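Local atomic coordinates of putative NADH-flavin reductase (Streptococcus pneumoniae TIGR4, PDB entry 4R01), a protein that probably binds NAD(P)H in a Rossmann fold and, as a putative NADH-flavin reductase, may use it to reduce flavin. Residues L51-A65 with F84-V98. Sequence-based numbering, arbitrary orientation.
Sequences LTKDDLTGFDAVISA and FNQLLAGTQTRFLVV
Leu56 drives its CD1 methyl into the edge of the Phe84 ring, 3.7 Å from CE1 and near the ring plane, the two side chains crossing at about a right angle. The same methyl lies 3.8 Å from Leu87 CD1 and equally close to Leu88 CD2, so a single branch of Leu56 is gripped by three side chains from the end of helix 76-88. Leu87 straddles the start of the short helix 53-56: its CD1 meets Leu51 CB, while CD2 packs 3.7 Å from Lys53 CG. A capping box, Thr52 N to Asp55 OD2 and a weak bond from Asp55 N to Thr52 OG1, caps this weakly bonded helix. On the strands, Val62 and Ser64 face the helix together with Phe95. With CG1 anti to the backbone N (chi1 169°), Val62 brings this methyl obliquely alongside the paired rings, 4.1 Å from Phe84 CE1 and 4.2 Å from Phe95 CD1. Phe95 CE1 stands over one face of the Phe84 ring, offset toward its rim, and also touches Ser64 CB. Ala61, Ile63 and Leu96 occupy the other face of the sheet, all three against Leu195 of helix 184-196; the Ile63 and Leu96 side chains lie side by side, pointing the same way. On this face Arg94 leads away from strand 61-64, its NH2 salt-bridged to Glu194. Parallel ladder bonds of alternating direction join strands 61-64 and 94-98, from Arg94 N to Asp60 O through Val98 N to Ser64 O (3.0 Å, 177°). Adjacent parallel strands linked through helix 76-88, which covers one face, form the beta-alpha-beta crossover of an NAD(P)-binding Rossmann fold.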
loop_
_atom_site.group_PDB
_atom_site.type_symbol
_atom_site.label_atom_id
_atom_site.label_comp_id
_atom_site.label_asym_id
_atom_site.label_seq_id
_atom_site.Cartn_x
_atom_site.Cartn_y
_atom_site.Cartn_z
ATOM N N LEU A 51 -10.985 -34.777 -23.927
ATOM C CA LEU A 51 -10.905 -34.178 -25.253
ATOM C C LEU A 51 -9.833 -34.847 -26.106
ATOM O O LEU A 51 -8.804 -35.294 -25.597
ATOM C CB LEU A 51 -10.618 -32.679 -25.151
ATOM C CG LEU A 51 -11.743 -31.762 -24.670
ATOM C CD1 LEU A 51 -11.207 -30.360 -24.451
ATOM C CD2 LEU A 51 -12.897 -31.746 -25.661
ATOM N N THR A 52 -10.086 -34.909 -27.408
ATOM C CA THR A 52 -9.132 -35.467 -28.356
ATOM C C THR A 52 -8.700 -34.390 -29.345
ATOM O O THR A 52 -9.259 -33.294 -29.354
ATOM C CB THR A 52 -9.729 -36.658 -29.128
ATOM O OG1 THR A 52 -10.699 -36.180 -30.069
ATOM C CG2 THR A 52 -10.393 -37.638 -28.169
ATOM N N LYS A 53 -7.710 -34.701 -30.175
ATOM C CA LYS A 53 -7.282 -33.766 -31.209
ATOM C C LYS A 53 -8.424 -33.488 -32.179
ATOM O O LYS A 53 -8.602 -32.360 -32.632
ATOM C CB LYS A 53 -6.067 -34.303 -31.965
ATOM C CG LYS A 53 -4.909 -34.700 -31.073
ATOM C CD LYS A 53 -3.682 -35.069 -31.888
ATOM C CE LYS A 53 -2.558 -35.559 -30.987
ATOM N NZ LYS A 53 -1.294 -35.783 -31.739
ATOM N N ASP A 54 -9.204 -34.521 -32.477
ATOM C CA ASP A 54 -10.337 -34.386 -33.383
ATOM C C ASP A 54 -11.418 -33.458 -32.824
ATOM O O ASP A 54 -12.259 -32.955 -33.568
ATOM C CB ASP A 54 -10.929 -35.760 -33.699
ATOM C CG ASP A 54 -10.041 -36.578 -34.619
ATOM O OD1 ASP A 54 -9.201 -35.976 -35.325
ATOM O OD2 ASP A 54 -10.189 -37.819 -34.646
ATOM N N ASP A 55 -11.390 -33.231 -31.515
ATOM C CA ASP A 55 -12.297 -32.272 -30.896
ATOM C C ASP A 55 -11.813 -30.838 -31.095
ATOM O O ASP A 55 -12.617 -29.912 -31.168
ATOM C CB ASP A 55 -12.453 -32.559 -29.401
ATOM C CG ASP A 55 -13.147 -33.874 -29.130
ATOM O OD1 ASP A 55 -14.030 -34.261 -29.927
ATOM O OD2 ASP A 55 -12.815 -34.518 -28.114
ATOM N N LEU A 56 -10.499 -30.659 -31.189
ATOM C CA LEU A 56 -9.930 -29.316 -31.254
ATOM C C LEU A 56 -9.407 -28.939 -32.637
ATOM O O LEU A 56 -8.885 -27.840 -32.823
ATOM C CB LEU A 56 -8.809 -29.169 -30.227
ATOM C CG LEU A 56 -9.247 -29.255 -28.765
ATOM C CD1 LEU A 56 -8.122 -28.799 -27.842
ATOM C CD2 LEU A 56 -10.508 -28.440 -28.532
ATOM N N THR A 57 -9.544 -29.844 -33.602
ATOM C CA THR A 57 -9.206 -29.520 -34.984
ATOM C C THR A 57 -10.279 -28.620 -35.584
ATOM O O THR A 57 -11.449 -28.708 -35.214
ATOM C CB THR A 57 -9.058 -30.779 -35.859
ATOM O OG1 THR A 57 -10.177 -31.648 -35.643
ATOM C CG2 THR A 57 -7.771 -31.519 -35.526
ATOM N N GLY A 58 -9.879 -27.755 -36.509
ATOM C CA GLY A 58 -10.814 -26.852 -37.152
ATOM C C GLY A 58 -11.126 -25.625 -36.317
ATOM O O GLY A 58 -12.245 -25.116 -36.342
ATOM N N PHE A 59 -10.134 -25.154 -35.566
ATOM C CA PHE A 59 -10.276 -23.929 -34.786
ATOM C C PHE A 59 -9.088 -23.000 -35.011
ATOM O O PHE A 59 -7.940 -23.444 -35.042
ATOM C CB PHE A 59 -10.412 -24.240 -33.294
ATOM C CG PHE A 59 -11.730 -24.850 -32.916
ATOM C CD1 PHE A 59 -12.889 -24.091 -32.931
ATOM C CD2 PHE A 59 -11.808 -26.178 -32.532
ATOM C CE1 PHE A 59 -14.103 -24.648 -32.582
ATOM C CE2 PHE A 59 -13.020 -26.741 -32.181
ATOM C CZ PHE A 59 -14.170 -25.975 -32.205
ATOM N N ASP A 60 -9.367 -21.712 -35.172
ATOM C CA ASP A 60 -8.308 -20.719 -35.284
ATOM C C ASP A 60 -7.621 -20.536 -33.936
ATOM O O ASP A 60 -6.405 -20.347 -33.863
ATOM C CB ASP A 60 -8.865 -19.387 -35.785
ATOM C CG ASP A 60 -9.293 -19.446 -37.234
ATOM O OD1 ASP A 60 -8.573 -20.072 -38.041
ATOM O OD2 ASP A 60 -10.349 -18.871 -37.566
ATOM N N ALA A 61 -8.408 -20.600 -32.869
ATOM C CA ALA A 61 -7.876 -20.456 -31.523
ATOM C C ALA A 61 -8.743 -21.178 -30.500
ATOM O O ALA A 61 -9.961 -21.277 -30.658
ATOM C CB ALA A 61 -7.748 -18.982 -31.159
ATOM N N VAL A 62 -8.102 -21.682 -29.451
ATOM C CA VAL A 62 -8.804 -22.321 -28.347
ATOM C C VAL A 62 -8.566 -21.539 -27.057
ATOM O O VAL A 62 -7.423 -21.358 -26.638
ATOM C CB VAL A 62 -8.354 -23.782 -28.166
ATOM C CG1 VAL A 62 -8.881 -24.343 -26.860
ATOM C CG2 VAL A 62 -8.811 -24.630 -29.346
ATOM N N ILE A 63 -9.646 -21.069 -26.437
ATOM C CA ILE A 63 -9.541 -20.279 -25.214
ATOM C C ILE A 63 -10.011 -21.069 -24.000
ATOM O O ILE A 63 -11.187 -21.413 -23.890
ATOM C CB ILE A 63 -10.365 -18.973 -25.292
ATOM C CG1 ILE A 63 -9.922 -18.114 -26.480
ATOM C CG2 ILE A 63 -10.248 -18.190 -23.991
ATOM C CD1 ILE A 63 -10.734 -18.339 -27.738
ATOM N N SER A 64 -9.092 -21.351 -23.085
ATOM C CA SER A 64 -9.446 -22.082 -21.879
ATOM C C SER A 64 -9.755 -21.131 -20.729
ATOM O O SER A 64 -8.897 -20.371 -20.279
ATOM C CB SER A 64 -8.328 -23.042 -21.478
ATOM O OG SER A 64 -8.639 -23.682 -20.253
ATOM N N ALA A 65 -11.000 -21.180 -20.271
ATOM C CA ALA A 65 -11.436 -20.416 -19.114
ATOM C C ALA A 65 -11.685 -21.375 -17.961
ATOM O O ALA A 65 -12.533 -21.133 -17.104
ATOM C CB ALA A 65 -12.689 -19.619 -19.437
ATOM N N PHE A 84 -3.681 -29.996 -23.206
ATOM C CA PHE A 84 -3.867 -29.114 -24.349
ATOM C C PHE A 84 -2.634 -29.079 -25.238
ATOM O O PHE A 84 -2.748 -29.021 -26.464
ATOM C CB PHE A 84 -4.223 -27.705 -23.887
ATOM C CG PHE A 84 -5.681 -27.519 -23.598
ATOM C CD1 PHE A 84 -6.617 -27.643 -24.611
ATOM C CD2 PHE A 84 -6.119 -27.217 -22.319
ATOM C CE1 PHE A 84 -7.960 -27.477 -24.356
ATOM C CE2 PHE A 84 -7.462 -27.046 -22.056
ATOM C CZ PHE A 84 -8.383 -27.174 -23.078
ATOM N N ASN A 85 -1.459 -29.121 -24.620
ATOM C CA ASN A 85 -0.214 -29.186 -25.369
ATOM C C ASN A 85 -0.172 -30.431 -26.250
ATOM O O ASN A 85 0.190 -30.360 -27.422
ATOM C CB ASN A 85 0.986 -29.166 -24.421
ATOM C CG ASN A 85 2.310 -29.213 -25.158
ATOM O OD1 ASN A 85 2.695 -28.253 -25.824
ATOM N ND2 ASN A 85 3.019 -30.328 -25.030
ATOM N N GLN A 86 -0.555 -31.554 -25.680
ATOM C CA GLN A 86 -0.624 -32.811 -26.393
ATOM C C GLN A 86 -1.547 -32.732 -27.577
ATOM O O GLN A 86 -1.314 -33.376 -28.550
ATOM C CB GLN A 86 -1.131 -33.922 -25.491
ATOM C CG GLN A 86 -0.073 -34.594 -24.651
ATOM C CD GLN A 86 -0.619 -35.158 -23.349
ATOM O OE1 GLN A 86 -1.823 -35.234 -23.146
ATOM N NE2 GLN A 86 0.274 -35.558 -22.465
ATOM N N LEU A 87 -2.582 -31.918 -27.482
ATOM C CA LEU A 87 -3.615 -31.822 -28.506
ATOM C C LEU A 87 -3.305 -30.772 -29.568
ATOM O O LEU A 87 -3.675 -30.931 -30.731
ATOM C CB LEU A 87 -4.969 -31.509 -27.866
ATOM C CG LEU A 87 -5.516 -32.533 -26.870
ATOM C CD1 LEU A 87 -6.887 -32.111 -26.373
ATOM C CD2 LEU A 87 -5.573 -33.911 -27.502
ATOM N N LEU A 88 -2.627 -29.700 -29.169
ATOM C CA LEU A 88 -2.478 -28.541 -30.043
ATOM C C LEU A 88 -1.060 -28.299 -30.563
ATOM O O LEU A 88 -0.889 -27.637 -31.586
ATOM C CB LEU A 88 -2.970 -27.284 -29.322
ATOM C CG LEU A 88 -4.450 -27.272 -28.935
ATOM C CD1 LEU A 88 -4.836 -25.925 -28.345
ATOM C CD2 LEU A 88 -5.329 -27.614 -30.132
ATOM N N ALA A 89 -0.048 -28.815 -29.868
ATOM C CA ALA A 89 1.334 -28.627 -30.310
ATOM C C ALA A 89 1.552 -29.250 -31.684
ATOM O O ALA A 89 1.012 -30.315 -31.987
ATOM C CB ALA A 89 2.310 -29.211 -29.303
ATOM N N GLY A 90 2.342 -28.575 -32.513
ATOM C CA GLY A 90 2.552 -29.008 -33.881
ATOM C C GLY A 90 1.632 -28.270 -34.835
ATOM O O GLY A 90 2.013 -27.956 -35.962
ATOM N N THR A 91 0.413 -27.994 -34.378
ATOM C CA THR A 91 -0.547 -27.239 -35.174
ATOM C C THR A 91 -0.303 -25.746 -35.001
ATOM O O THR A 91 0.445 -25.332 -34.116
ATOM C CB THR A 91 -2.000 -27.570 -34.787
ATOM O OG1 THR A 91 -2.262 -27.111 -33.456
ATOM C CG2 THR A 91 -2.238 -29.069 -34.861
ATOM N N GLN A 92 -0.937 -24.936 -35.839
ATOM C CA GLN A 92 -0.696 -23.501 -35.817
ATOM C C GLN A 92 -1.743 -22.798 -34.945
ATOM O O GLN A 92 -1.675 -21.588 -34.719
ATOM C CB GLN A 92 -0.688 -22.950 -37.249
ATOM C CG GLN A 92 -0.330 -21.474 -37.382
ATOM C CD GLN A 92 -0.307 -21.002 -38.824
ATOM O OE1 GLN A 92 -1.312 -21.075 -39.533
ATOM N NE2 GLN A 92 0.847 -20.514 -39.265
ATOM N N THR A 93 -2.690 -23.579 -34.434
ATOM C CA THR A 93 -3.771 -23.063 -33.596
ATOM C C THR A 93 -3.265 -22.329 -32.352
ATOM O O THR A 93 -2.344 -22.790 -31.675
ATOM C CB THR A 93 -4.709 -24.201 -33.143
ATOM O OG1 THR A 93 -5.087 -24.991 -34.277
ATOM C CG2 THR A 93 -5.958 -23.640 -32.479
ATOM N N ARG A 94 -3.874 -21.181 -32.063
ATOM C CA ARG A 94 -3.543 -20.408 -30.870
ATOM C C ARG A 94 -4.253 -20.962 -29.640
ATOM O O ARG A 94 -5.404 -21.387 -29.714
ATOM C CB ARG A 94 -3.912 -18.936 -31.062
ATOM C CG ARG A 94 -3.013 -18.190 -32.032
ATOM C CD ARG A 94 -3.214 -16.688 -31.923
ATOM N NE ARG A 94 -2.880 -16.183 -30.592
ATOM C CZ ARG A 94 -3.002 -14.910 -30.227
ATOM N NH1 ARG A 94 -3.449 -14.011 -31.093
ATOM N NH2 ARG A 94 -2.678 -14.536 -28.997
ATOM N N PHE A 95 -3.559 -20.957 -28.509
ATOM C CA PHE A 95 -4.134 -21.450 -27.266
ATOM C C PHE A 95 -4.028 -20.395 -26.169
ATOM O O PHE A 95 -2.958 -20.183 -25.601
ATOM C CB PHE A 95 -3.445 -22.748 -26.839
ATOM C CG PHE A 95 -3.843 -23.229 -25.472
ATOM C CD1 PHE A 95 -5.159 -23.562 -25.194
ATOM C CD2 PHE A 95 -2.896 -23.363 -24.471
ATOM C CE1 PHE A 95 -5.526 -24.009 -23.938
ATOM C CE2 PHE A 95 -3.254 -23.812 -23.215
ATOM C CZ PHE A 95 -4.572 -24.134 -22.947
ATOM N N LEU A 96 -5.144 -19.728 -25.887
ATOM C CA LEU A 96 -5.176 -18.672 -24.883
ATOM C C LEU A 96 -5.674 -19.197 -23.548
ATOM O O LEU A 96 -6.587 -20.019 -23.496
ATOM C CB LEU A 96 -6.057 -17.508 -25.342
ATOM C CG LEU A 96 -5.404 -16.426 -26.206
ATOM C CD1 LEU A 96 -5.029 -16.963 -27.579
ATOM C CD2 LEU A 96 -6.325 -15.224 -26.329
ATOM N N VAL A 97 -5.067 -18.717 -22.470
ATOM C CA VAL A 97 -5.456 -19.128 -21.127
ATOM C C VAL A 97 -5.910 -17.936 -20.299
ATOM O O VAL A 97 -5.216 -16.922 -20.226
ATOM C CB VAL A 97 -4.296 -19.828 -20.387
ATOM C CG1 VAL A 97 -4.734 -20.252 -18.993
ATOM C CG2 VAL A 97 -3.805 -21.024 -21.180
ATOM N N VAL A 98 -7.083 -18.055 -19.687
ATOM C CA VAL A 98 -7.513 -17.088 -18.687
ATOM C C VAL A 98 -6.745 -17.367 -17.407
ATOM O O VAL A 98 -7.015 -18.350 -16.713
ATOM C CB VAL A 98 -9.020 -17.160 -18.418
ATOM C CG1 VAL A 98 -9.407 -16.180 -17.322
ATOM C CG2 VAL A 98 -9.796 -16.882 -19.698
#